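Local atomic coordinates of angiogenin-1 (Salmo salar, PDB entry 7BFK), a protein that probably cleaves RNA as a secreted endonuclease of the pancreatic ribonuclease family, in a form thought to be auto-inhibited. Residues A[39-42]-A[43-46]; A[48-51]-A[52-55]. One frame throughout, in Å; residues are numbered along the deposited sequence.

Contact 1 (A[39-42]-A[43-46]); sequences KCKL and KNTF
Lys41 reaches across a chain bend to Asn44 in a local side-chain contact, where the loop after helix 24-32 becomes strand 43-47. The sequence from Cys40 to Phe46 fits the CKxxNTF signature of pancreatic ribonucleases, whose lysine belongs to the catalytic centre in studied relatives; Lys41 probably plays the same part here. Its CG lies anti to the backbone N (chi1 -166°), and the chain beyond is extended, which carries the amine alongside the start of the strand. On the way the aliphatic part passes the Lys43 carbonyl, with CE 3.5 Å from Lys43 O. The end of the chain then meets the Asn44 amide at a slant: NZ donates to OD1 at 2.7 Å, in the carbonyl plane, with a C=O...N angle of 149°. NZ is also hydrogen-bonded to Val119 O, and weakly to Gly117 O, so the segment preceding strand 122-124 occupies its surroundings, consistent with the auto-inhibition proposed for this enzyme. With an alanine here, Asn44 OD1 and the carbonyl of Val119 would probably each lose this donor. Lys43 turns its own amine to a salt bridge with Asp120. The other end of the asparagine amide is held as well: ND2 donates to Gln13 O of helix 5-14 and sits 3.3 Å above one face of the Phe46 ring, offset toward its rim.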
loop_
_atom_site.group_PDB
_atom_site.type_symbol
_atom_site.label_atom_id
_atom_site.label_comp_id
_atom_site.label_asym_id
_atom_site.label_seq_id
_atom_site.Cartn_x
_atom_site.Cartn_y
_atom_site.Cartn_z
ATOM N N LYS A 39 15.266 -5.731 -6.745
ATOM C CA LYS A 39 14.716 -5.002 -7.911
ATOM C C LYS A 39 13.936 -3.802 -7.371
ATOM O O LYS A 39 13.323 -3.935 -6.294
ATOM C CB LYS A 39 13.810 -5.910 -8.753
ATOM C CG LYS A 39 14.526 -7.024 -9.511
ATOM C CD LYS A 39 13.619 -7.815 -10.444
ATOM C CE LYS A 39 14.343 -8.943 -11.152
ATOM N NZ LYS A 39 13.443 -9.706 -12.051
ATOM N N CYS A 40 14.003 -2.671 -8.056
ATOM C CA CYS A 40 13.277 -1.437 -7.678
ATOM C C CYS A 40 11.788 -1.691 -7.916
ATOM O O CYS A 40 11.429 -1.940 -9.076
ATOM C CB CYS A 40 13.726 -0.248 -8.509
ATOM S SG CYS A 40 15.512 0.060 -8.452
ATOM N N LYS A 41 10.968 -1.712 -6.873
ATOM C CA LYS A 41 9.500 -1.843 -7.068
ATOM C C LYS A 41 9.078 -0.602 -7.874
ATOM O O LYS A 41 9.573 0.495 -7.565
ATOM C CB LYS A 41 8.787 -2.022 -5.725
ATOM C CG LYS A 41 7.348 -2.488 -5.855
ATOM C CD LYS A 41 6.630 -2.653 -4.542
ATOM C CE LYS A 41 5.221 -3.146 -4.736
ATOM N NZ LYS A 41 4.460 -3.081 -3.480
ATOM N N LEU A 42 8.267 -0.763 -8.917
ATOM C CA LEU A 42 7.958 0.346 -9.872
ATOM C C LEU A 42 7.010 1.362 -9.242
ATOM O O LEU A 42 6.983 2.502 -9.727
ATOM C CB LEU A 42 7.394 -0.226 -11.176
ATOM C CG LEU A 42 8.402 -1.059 -11.971
ATOM C CD1 LEU A 42 7.772 -1.739 -13.159
ATOM C CD2 LEU A 42 9.593 -0.204 -12.397
ATOM N N LYS A 43 6.230 0.952 -8.240
ATOM C CA LYS A 43 5.302 1.856 -7.544
ATOM C C LYS A 43 4.891 1.249 -6.212
ATOM O O LYS A 43 4.820 0.004 -6.106
ATOM C CB LYS A 43 4.051 2.079 -8.400
ATOM C CG LYS A 43 3.043 3.060 -7.844
ATOM C CD LYS A 43 1.962 3.422 -8.863
ATOM C CE LYS A 43 1.199 2.214 -9.364
ATOM N NZ LYS A 43 0.207 1.745 -8.367
ATOM N N ASN A 44 4.634 2.104 -5.238
ATOM C CA ASN A 44 4.017 1.678 -3.968
ATOM C C ASN A 44 3.184 2.832 -3.446
ATOM O O ASN A 44 3.666 3.953 -3.470
ATOM C CB ASN A 44 5.013 1.197 -2.930
ATOM C CG ASN A 44 4.318 0.385 -1.863
ATOM O OD1 ASN A 44 4.016 -0.776 -2.096
ATOM N ND2 ASN A 44 4.114 0.980 -0.692
ATOM N N THR A 45 1.965 2.530 -3.021
ATOM C CA THR A 45 0.999 3.495 -2.462
ATOM C C THR A 45 0.877 3.267 -0.942
ATOM O O THR A 45 0.600 2.112 -0.512
ATOM C CB THR A 45 -0.340 3.391 -3.194
ATOM O OG1 THR A 45 -0.101 3.422 -4.609
ATOM C CG2 THR A 45 -1.309 4.469 -2.784
ATOM N N PHE A 46 1.031 4.341 -0.188
ATOM C CA PHE A 46 0.911 4.404 1.288
ATOM C C PHE A 46 -0.376 5.138 1.663
ATOM O O PHE A 46 -0.653 6.195 1.093
ATOM C CB PHE A 46 2.133 5.105 1.887
ATOM C CG PHE A 46 3.446 4.433 1.583
ATOM C CD1 PHE A 46 4.151 4.754 0.433
ATOM C CD2 PHE A 46 3.977 3.477 2.441
ATOM C CE1 PHE A 46 5.360 4.137 0.149
ATOM C CE2 PHE A 46 5.179 2.850 2.148
ATOM C CZ PHE A 46 5.865 3.179 0.998
#

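Contact 2 (A[48-51]-A[52-55]); sequences LANP and DQVQ
The backbone passes from an extended Asn50 (phi/psi -89°/151°) into the first helical residue, Pro51, and from there Asp52 to Gln55 continue the helix, their first N-H groups facing Asn50 and Pro51. Gln55 N donates to Pro51 O at 2.7 Å, closing the first well-formed helical turn. Val54 N is shared less favourably, through weak bonds to Asn50 O and Pro51 O. Ahead of this turn stands the N-cap Asn50. Its CG lies between the backbone N and the carbonyl carbon, a rotation that folds the amide over the start of the helix and lets OD1 accept from Gln53 N at 2.8 Å, with the donor almost in line with the side-chain C=O. Gln53 answers with a weak, long bond, its OE1 accepting from Asn50 N at 3.4 Å. The two reciprocal bonds make a capping box, whose stronger half gives the first-turn Gln53 N an acceptor and whose weak half ties Asn50 N to the glutamine. The side chains cross at about a right angle with their amide planes 69° apart, and Gln53 CG presses tightly to 3.0 Å from Asn50 OD1. Beyond CG the glutamine is extended, bringing CD to 3.8 Å from Ala49 CB. On the inner side, Val54 CG2 meets Ala49 CB at 4.2 Å, while Val54 also packs against Phe10 of helix 5-14 and Gln55 NE2 donates to Lys110 O.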
loop_
_atom_site.group_PDB
_atom_site.type_symbol
_atom_site.label_atom_id
_atom_site.label_comp_id
_atom_site.label_asym_id
_atom_site.label_seq_id
_atom_site.Cartn_x
_atom_site.Cartn_y
_atom_site.Cartn_z
ATOM N N LEU A 48 -2.467 7.137 4.547
ATOM C CA LEU A 48 -2.228 7.937 5.776
ATOM C C LEU A 48 -3.429 7.762 6.701
ATOM O O LEU A 48 -4.287 8.630 6.704
ATOM C CB LEU A 48 -1.988 9.404 5.395
ATOM C CG LEU A 48 -0.580 9.727 4.886
ATOM C CD1 LEU A 48 -0.249 8.971 3.614
ATOM C CD2 LEU A 48 -0.391 11.229 4.664
ATOM N N ALA A 49 -3.459 6.668 7.461
ATOM C CA ALA A 49 -4.581 6.293 8.333
ATOM C C ALA A 49 -4.113 5.285 9.381
ATOM O O ALA A 49 -2.972 4.795 9.282
ATOM C CB ALA A 49 -5.694 5.719 7.483
ATOM N N ASN A 50 -4.959 5.008 10.364
ATOM C CA ASN A 50 -4.649 3.998 11.400
ATOM C C ASN A 50 -5.163 2.662 10.871
ATOM O O ASN A 50 -6.065 2.615 10.040
ATOM C CB ASN A 50 -5.144 4.424 12.785
ATOM C CG ASN A 50 -6.577 4.061 13.113
ATOM O OD1 ASN A 50 -7.300 3.500 12.298
ATOM N ND2 ASN A 50 -6.994 4.375 14.333
ATOM N N PRO A 51 -4.538 1.546 11.280
ATOM C CA PRO A 51 -4.985 0.213 10.887
ATOM C C PRO A 51 -6.506 0.007 10.978
ATOM O O PRO A 51 -7.069 -0.533 10.051
ATOM C CB PRO A 51 -4.271 -0.666 11.913
ATOM C CG PRO A 51 -2.969 0.049 12.145
ATOM C CD PRO A 51 -3.318 1.519 12.089
ATOM N N ASP A 52 -7.134 0.466 12.067
ATOM C CA ASP A 52 -8.596 0.296 12.291
ATOM C C ASP A 52 -9.390 0.893 11.128
ATOM O O ASP A 52 -10.350 0.264 10.717
ATOM C CB ASP A 52 -9.023 0.854 13.644
ATOM C CG ASP A 52 -8.685 -0.101 14.783
ATOM O OD1 ASP A 52 -8.037 -1.147 14.514
ATOM O OD2 ASP A 52 -9.058 0.200 15.900
ATOM N N GLN A 53 -8.968 2.033 10.595
ATOM C CA GLN A 53 -9.671 2.737 9.494
ATOM C C GLN A 53 -9.560 1.892 8.226
ATOM O O GLN A 53 -10.509 1.866 7.427
ATOM C CB GLN A 53 -9.062 4.111 9.209
ATOM C CG GLN A 53 -8.972 5.059 10.409
ATOM C CD GLN A 53 -8.534 6.441 9.975
ATOM O OE1 GLN A 53 -7.623 7.053 10.549
ATOM N NE2 GLN A 53 -9.178 6.949 8.932
ATOM N N VAL A 54 -8.414 1.261 8.016
ATOM C CA VAL A 54 -8.184 0.442 6.798
ATOM C C VAL A 54 -8.855 -0.923 6.990
ATOM O O VAL A 54 -9.454 -1.403 6.009
ATOM C CB VAL A 54 -6.688 0.331 6.443
ATOM C CG1 VAL A 54 -6.487 -0.433 5.149
ATOM C CG2 VAL A 54 -6.032 1.706 6.350
ATOM N N GLN A 55 -8.787 -1.525 8.190
ATOM C CA GLN A 55 -9.411 -2.852 8.433
ATOM C C GLN A 55 -10.922 -2.710 8.198
ATOM O O GLN A 55 -11.521 -3.630 7.616
ATOM C CB GLN A 55 -9.092 -3.409 9.824
ATOM C CG GLN A 55 -9.725 -4.781 10.067
ATOM C CD GLN A 55 -9.299 -5.454 11.353
ATOM O OE1 GLN A 55 -9.015 -4.812 12.364
ATOM N NE2 GLN A 55 -9.245 -6.778 11.317
#

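Contacts 1 and 2 lie in series along the chain, the first leading into strand 43-47 and the second opening helix 51-55, yet their centres are about 20 Å apart, on opposite sides of the chain's centre, and nothing passes directly between them beyond the continuous backbone. Both border helix 5-14: contact 1 touches its end at Gln13 and His14, contact 2 packs on Tyr7, Phe10 and Leu11. Thr45 O accepts from His14 ND1, as the corresponding threonine does from the catalytic histidine of relatives, so contact 1 probably belongs to the active site. Contact 2, a surface contact, joins the short helix to helix 5-14 and, through Phe76, to strand 76-85.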